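Local coordinates for protein 3'-5' exonuclease crn-4 (Caenorhabditis elegans, PDB 5DK5) that degrades RNA and DNA as a 3'-5' exonuclease of the DEDDh family and takes part in apoptotic DNA breakdown, at residues L229-K233 / E234-S238; Q104-T108 / L109-E113. All coordinates share one frame; numbering follows the deposited sequence.

In the fold
From the N terminus, contact 2 comes first. There helix 95-109 stops and the chain turns toward strand 116-120 of the central sheet. Its apolar side chains rest on strands 20-28 and 55-65 of the same sheet, within the exonuclease fold. Contact 1 follows much later, in the loop between strand 216-219 and helix 239-249. Its side chains reach Asp36 and Asp297, so they tie this loop to two others far apart in sequence. Each contact closes a tight local turn. The two lie in series, neither nested nor crossing, on opposite sides of the chain's centre, with centres about 42 Å apart.

Contact 1 (L229-K233 / E234-S238); sequences LVYNK and EWRSS
Tyr231 and Asn232 meet the Trp235 indole at its edge. Tyr231 OH lies almost in the ring plane and accepts a hydrogen bond from Trp235 NE1 at 2.9 Å, bent to 137°. Asn232 O sits at the same rim, 3.1 Å from Trp235 CD1. One indole face carries Arg236 CG, 3.5 Å above the ring plane. Trp235 CZ2 lies over one face of the Arg236 guanidinium, offset toward its rim. The tyrosine ring is oblique to the indole, with planes 67° apart and Tyr231 CE1 3.6 Å from Trp235 CD1. With CG anti to the backbone N (chi1 -171°), the Tyr231 ring extends so its hydroxyl meets the indole N-H. Its hydroxyl is also hydrogen-bonded to Asp297, which forms a salt bridge with Arg236; Arg236 forms another with Asp36. A phenylalanine in place of Tyr231 would probably leave the indole N-H without this acceptor and Asp297 with one partner fewer. A water donates to Lys233 O at 2.7 Å and lies in plane at the edge of the Arg236 guanidinium, where NH1 binds it weakly. The backbone bond from Trp235 N to Asn232 O is weak, at 3.1 Å. So is that from Glu234 N to Asn232 OD1, at 3.4 Å, though nearly straight. Asn232 to Trp235 form a type I beta turn. The chain then passes through a short 3-10 segment to Ser238, the N-cap of helix 239-249.

Contact 2 (Q104-T108 / L109-E113); sequences QWLIT and LGLEE
Trp105 and Leu109 carry one of two apolar contacts at this helix end. The touching atom is Leu109 CD1, which lies over one face of the indole. It is 3.6 Å from the centroid of the six-membered ring and 13° off the ring normal, a CH-pi contact. Trp105 CG is anti to the backbone N (chi1 -178°), which swings the indole out from the helix, where the leucine one turn on lays CD1 over its face. Both side chains also touch Ile60 of strand 55-65. The second apolar pair is Leu106 and Leu111, which meet through the methyls CD2 and CD1, 3.7 Å apart. Both pack on Leu22 of strand 20-28.

Backbone bonds fix the turn. Leu109 N still makes the helical bond to Trp105 O, at 3.0 Å. Beyond it, Gly110 N turns back to Ile107 O at 2.8 Å, coming from well above the carbonyl plane. Leu111 N reaches Leu106 O at 3.2 Å, nearly in line with the C=O. Gly110 has positive phi (78°), easily adopted by glycine. A side-chain bond adds to these: Thr108 OG1 donates to Gln104 O at 2.9 Å, and that oxygen also accepts from Thr108 N.

This is a Schellman motif with its hydrophobic pair, Leu106 and Leu111, straddling the turn. The chemistry implies a helix end whose last carbonyls are partly satisfied by the reversing chain, while its leucines stay against the sheet.

Contact 1 (L229-K233 / E234-S238)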
loop_
_atom_site.group_PDB
_atom_site.type_symbol
_atom_site.label_atom_id
_atom_site.label_comp_id
_atom_site.label_asym_id
_atom_site.label_seq_id
_atom_site.Cartn_x
_atom_site.Cartn_y
_atom_site.Cartn_z
ATOM N N LEU B 229 -9.265 -27.098 -4.479
ATOM C CA LEU B 229 -10.015 -26.078 -5.197
ATOM C C LEU B 229 -9.603 -26.035 -6.664
ATOM O O LEU B 229 -8.414 -26.055 -6.981
ATOM C CB LEU B 229 -9.794 -24.707 -4.550
ATOM C CG LEU B 229 -10.458 -23.497 -5.211
ATOM C CD1 LEU B 229 -11.966 -23.554 -5.044
ATOM C CD2 LEU B 229 -9.898 -22.205 -4.635
ATOM N N VAL B 230 -10.586 -25.982 -7.557
ATOM C CA VAL B 230 -10.308 -25.813 -8.978
ATOM C C VAL B 230 -9.830 -24.384 -9.212
ATOM O O VAL B 230 -10.623 -23.442 -9.216
ATOM C CB VAL B 230 -11.544 -26.115 -9.844
ATOM C CG1 VAL B 230 -11.244 -25.862 -11.318
ATOM C CG2 VAL B 230 -11.993 -27.555 -9.636
ATOM N N TYR B 231 -8.525 -24.240 -9.413
ATOM C CA TYR B 231 -7.877 -22.934 -9.427
ATOM C C TYR B 231 -8.256 -22.086 -10.639
ATOM O O TYR B 231 -8.115 -22.517 -11.783
ATOM C CB TYR B 231 -6.357 -23.117 -9.383
ATOM C CG TYR B 231 -5.580 -21.835 -9.183
ATOM C CD1 TYR B 231 -5.605 -21.168 -7.967
ATOM C CD2 TYR B 231 -4.809 -21.301 -10.208
ATOM C CE1 TYR B 231 -4.894 -19.997 -7.777
ATOM C CE2 TYR B 231 -4.093 -20.131 -10.028
ATOM C CZ TYR B 231 -4.138 -19.484 -8.810
ATOM O OH TYR B 231 -3.428 -18.320 -8.619
ATOM N N ASN B 232 -8.742 -20.879 -10.366
ATOM C CA ASN B 232 -8.993 -19.879 -11.399
ATOM C C ASN B 232 -7.859 -18.859 -11.420
ATOM O O ASN B 232 -7.648 -18.141 -10.446
ATOM C CB ASN B 232 -10.332 -19.182 -11.157
ATOM C CG ASN B 232 -10.641 -18.130 -12.203
ATOM O OD1 ASN B 232 -10.049 -18.115 -13.282
ATOM N ND2 ASN B 232 -11.575 -17.244 -11.889
ATOM N N LYS B 233 -7.135 -18.797 -12.532
ATOM C CA LYS B 233 -5.924 -17.984 -12.619
ATOM C C LYS B 233 -6.184 -16.485 -12.470
ATOM O O LYS B 233 -5.291 -15.737 -12.069
ATOM C CB LYS B 233 -5.210 -18.245 -13.951
ATOM C CG LYS B 233 -4.004 -19.172 -13.850
ATOM C CD LYS B 233 -4.160 -20.400 -14.731
ATOM C CE LYS B 233 -2.860 -21.185 -14.820
ATOM N NZ LYS B 233 -2.325 -21.556 -13.478
ATOM N N GLU B 234 -7.400 -16.052 -12.785
ATOM C CA GLU B 234 -7.746 -14.633 -12.743
ATOM C C GLU B 234 -8.508 -14.281 -11.467
ATOM O O GLU B 234 -9.267 -13.313 -11.440
ATOM C CB GLU B 234 -8.583 -14.254 -13.968
ATOM C CG GLU B 234 -7.919 -14.578 -15.300
ATOM C CD GLU B 234 -6.645 -13.788 -15.530
ATOM O OE1 GLU B 234 -6.508 -12.690 -14.949
ATOM O OE2 GLU B 234 -5.780 -14.265 -16.294
ATOM N N TRP B 235 -8.296 -15.059 -10.410
ATOM C CA TRP B 235 -9.075 -14.897 -9.185
ATOM C C TRP B 235 -8.809 -13.568 -8.485
ATOM O O TRP B 235 -9.641 -13.089 -7.718
ATOM C CB TRP B 235 -8.798 -16.047 -8.209
ATOM C CG TRP B 235 -7.417 -16.056 -7.605
ATOM C CD1 TRP B 235 -6.331 -16.749 -8.054
ATOM C CD2 TRP B 235 -6.985 -15.350 -6.433
ATOM N NE1 TRP B 235 -5.251 -16.518 -7.238
ATOM C CE2 TRP B 235 -5.625 -15.664 -6.236
ATOM C CE3 TRP B 235 -7.614 -14.486 -5.534
ATOM C CZ2 TRP B 235 -4.884 -15.140 -5.178
ATOM C CZ3 TRP B 235 -6.875 -13.968 -4.482
ATOM C CH2 TRP B 235 -5.526 -14.297 -4.314
ATOM N N ARG B 236 -7.652 -12.974 -8.751
ATOM C CA ARG B 236 -7.256 -11.749 -8.067
ATOM C C ARG B 236 -8.084 -10.536 -8.486
ATOM O O ARG B 236 -8.094 -9.520 -7.789
ATOM C CB ARG B 236 -5.774 -11.480 -8.308
ATOM C CG ARG B 236 -4.878 -12.498 -7.643
ATOM C CD ARG B 236 -3.412 -12.148 -7.797
ATOM N NE ARG B 236 -2.559 -13.136 -7.144
ATOM C CZ ARG B 236 -2.257 -14.324 -7.657
ATOM N NH1 ARG B 236 -2.738 -14.691 -8.840
ATOM N NH2 ARG B 236 -1.473 -15.155 -6.985
ATOM N N SER B 237 -8.777 -10.646 -9.615
ATOM C CA SER B 237 -9.616 -9.558 -10.116
ATOM C C SER B 237 -11.098 -9.786 -9.803
ATOM O O SER B 237 -11.946 -8.974 -10.176
ATOM C CB SER B 237 -9.422 -9.394 -11.625
ATOM O OG SER B 237 -9.796 -10.572 -12.315
ATOM N N SER B 238 -11.401 -10.885 -9.115
ATOM C CA SER B 238 -12.779 -11.239 -8.777
ATOM C C SER B 238 -12.951 -11.477 -7.279
ATOM O O SER B 238 -12.367 -12.404 -6.716
ATOM C CB SER B 238 -13.215 -12.485 -9.548
ATOM O OG SER B 238 -14.468 -12.957 -9.084
HETATM O O HOH W 1 -5.085 -13.906 -10.474
HETATM O O HOH W 2 -2.711 -16.522 -11.635
#

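Contact 2 (Q104-T108 / L109-E113)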
loop_
_atom_site.group_PDB
_atom_site.type_symbol
_atom_site.label_atom_id
_atom_site.label_comp_id
_atom_site.label_asym_id
_atom_site.label_seq_id
_atom_site.Cartn_x
_atom_site.Cartn_y
_atom_site.Cartn_z
ATOM N N GLN B 104 -11.267 -4.922 27.241
ATOM C CA GLN B 104 -11.530 -4.217 28.489
ATOM C C GLN B 104 -12.889 -3.526 28.443
ATOM O O GLN B 104 -13.599 -3.466 29.447
ATOM C CB GLN B 104 -10.426 -3.195 28.769
ATOM C CG GLN B 104 -10.618 -2.415 30.060
ATOM C CD GLN B 104 -10.745 -3.321 31.266
ATOM O OE1 GLN B 104 -9.955 -4.248 31.444
ATOM N NE2 GLN B 104 -11.751 -3.069 32.093
ATOM N N TRP B 105 -13.241 -3.009 27.271
ATOM C CA TRP B 105 -14.525 -2.349 27.068
ATOM C C TRP B 105 -15.682 -3.300 27.361
ATOM O O TRP B 105 -16.668 -2.913 27.986
ATOM C CB TRP B 105 -14.617 -1.817 25.637
ATOM C CG TRP B 105 -15.878 -1.070 25.323
ATOM C CD1 TRP B 105 -16.249 0.152 25.803
ATOM C CD2 TRP B 105 -16.922 -1.488 24.436
ATOM N NE1 TRP B 105 -17.464 0.517 25.276
ATOM C CE2 TRP B 105 -17.899 -0.472 24.433
ATOM C CE3 TRP B 105 -17.129 -2.624 23.646
ATOM C CZ2 TRP B 105 -19.064 -0.558 23.673
ATOM C CZ3 TRP B 105 -18.287 -2.708 22.894
ATOM C CH2 TRP B 105 -19.241 -1.681 22.913
ATOM N N LEU B 106 -15.556 -4.546 26.916
ATOM C CA LEU B 106 -16.563 -5.562 27.199
ATOM C C LEU B 106 -16.682 -5.802 28.700
ATOM O O LEU B 106 -17.786 -5.939 29.230
ATOM C CB LEU B 106 -16.225 -6.876 26.488
ATOM C CG LEU B 106 -16.226 -6.855 24.958
ATOM C CD1 LEU B 106 -15.734 -8.186 24.417
ATOM C CD2 LEU B 106 -17.613 -6.537 24.416
ATOM N N ILE B 107 -15.542 -5.850 29.382
ATOM C CA ILE B 107 -15.529 -6.056 30.826
ATOM C C ILE B 107 -16.154 -4.861 31.536
ATOM O O ILE B 107 -16.948 -5.031 32.463
ATOM C CB ILE B 107 -14.097 -6.287 31.358
ATOM C CG1 ILE B 107 -13.520 -7.562 30.740
ATOM C CG2 ILE B 107 -14.091 -6.385 32.892
ATOM C CD1 ILE B 107 -12.105 -7.885 31.172
ATOM N N THR B 108 -15.796 -3.657 31.098
ATOM C CA THR B 108 -16.321 -2.437 31.699
ATOM C C THR B 108 -17.840 -2.377 31.587
ATOM O O THR B 108 -18.515 -1.900 32.497
ATOM C CB THR B 108 -15.717 -1.180 31.045
ATOM O OG1 THR B 108 -14.288 -1.233 31.132
ATOM C CG2 THR B 108 -16.211 0.083 31.739
ATOM N N LEU B 109 -18.376 -2.856 30.470
ATOM C CA LEU B 109 -19.821 -2.887 30.278
ATOM C C LEU B 109 -20.477 -3.931 31.178
ATOM O O LEU B 109 -21.691 -3.905 31.390
ATOM C CB LEU B 109 -20.166 -3.174 28.817
ATOM C CG LEU B 109 -19.860 -2.082 27.788
ATOM C CD1 LEU B 109 -20.272 -2.556 26.410
ATOM C CD2 LEU B 109 -20.553 -0.768 28.123
ATOM N N GLY B 110 -19.674 -4.849 31.704
ATOM C CA GLY B 110 -20.181 -5.896 32.572
ATOM C C GLY B 110 -20.860 -7.011 31.799
ATOM O O GLY B 110 -21.745 -7.691 32.322
ATOM N N LEU B 111 -20.443 -7.199 30.550
ATOM C CA LEU B 111 -20.991 -8.256 29.708
ATOM C C LEU B 111 -20.425 -9.613 30.105
ATOM O O LEU B 111 -19.239 -9.736 30.411
ATOM C CB LEU B 111 -20.692 -7.977 28.232
ATOM C CG LEU B 111 -21.428 -6.794 27.603
ATOM C CD1 LEU B 111 -20.878 -6.500 26.214
ATOM C CD2 LEU B 111 -22.921 -7.071 27.535
ATOM N N GLU B 112 -21.282 -10.630 30.093
ATOM C CA GLU B 112 -20.874 -11.985 30.439
ATOM C C GLU B 112 -20.673 -12.832 29.191
ATOM O O GLU B 112 -21.269 -12.571 28.145
ATOM C CB GLU B 112 -21.912 -12.639 31.351
ATOM C CG GLU B 112 -22.108 -11.922 32.674
ATOM C CD GLU B 112 -23.029 -12.677 33.610
ATOM O OE1 GLU B 112 -22.517 -13.424 34.472
ATOM O OE2 GLU B 112 -24.262 -12.528 33.482
ATOM N N GLU B 113 -19.829 -13.850 29.314
ATOM C CA GLU B 113 -19.529 -14.749 28.209
ATOM C C GLU B 113 -20.770 -15.495 27.726
ATOM O O GLU B 113 -21.436 -16.176 28.506
ATOM C CB GLU B 113 -18.459 -15.757 28.630
ATOM C CG GLU B 113 -17.132 -15.134 29.027
ATOM C CD GLU B 113 -16.140 -16.157 29.545
ATOM O OE1 GLU B 113 -16.523 -17.337 29.699
ATOM O OE2 GLU B 113 -14.975 -15.784 29.798
#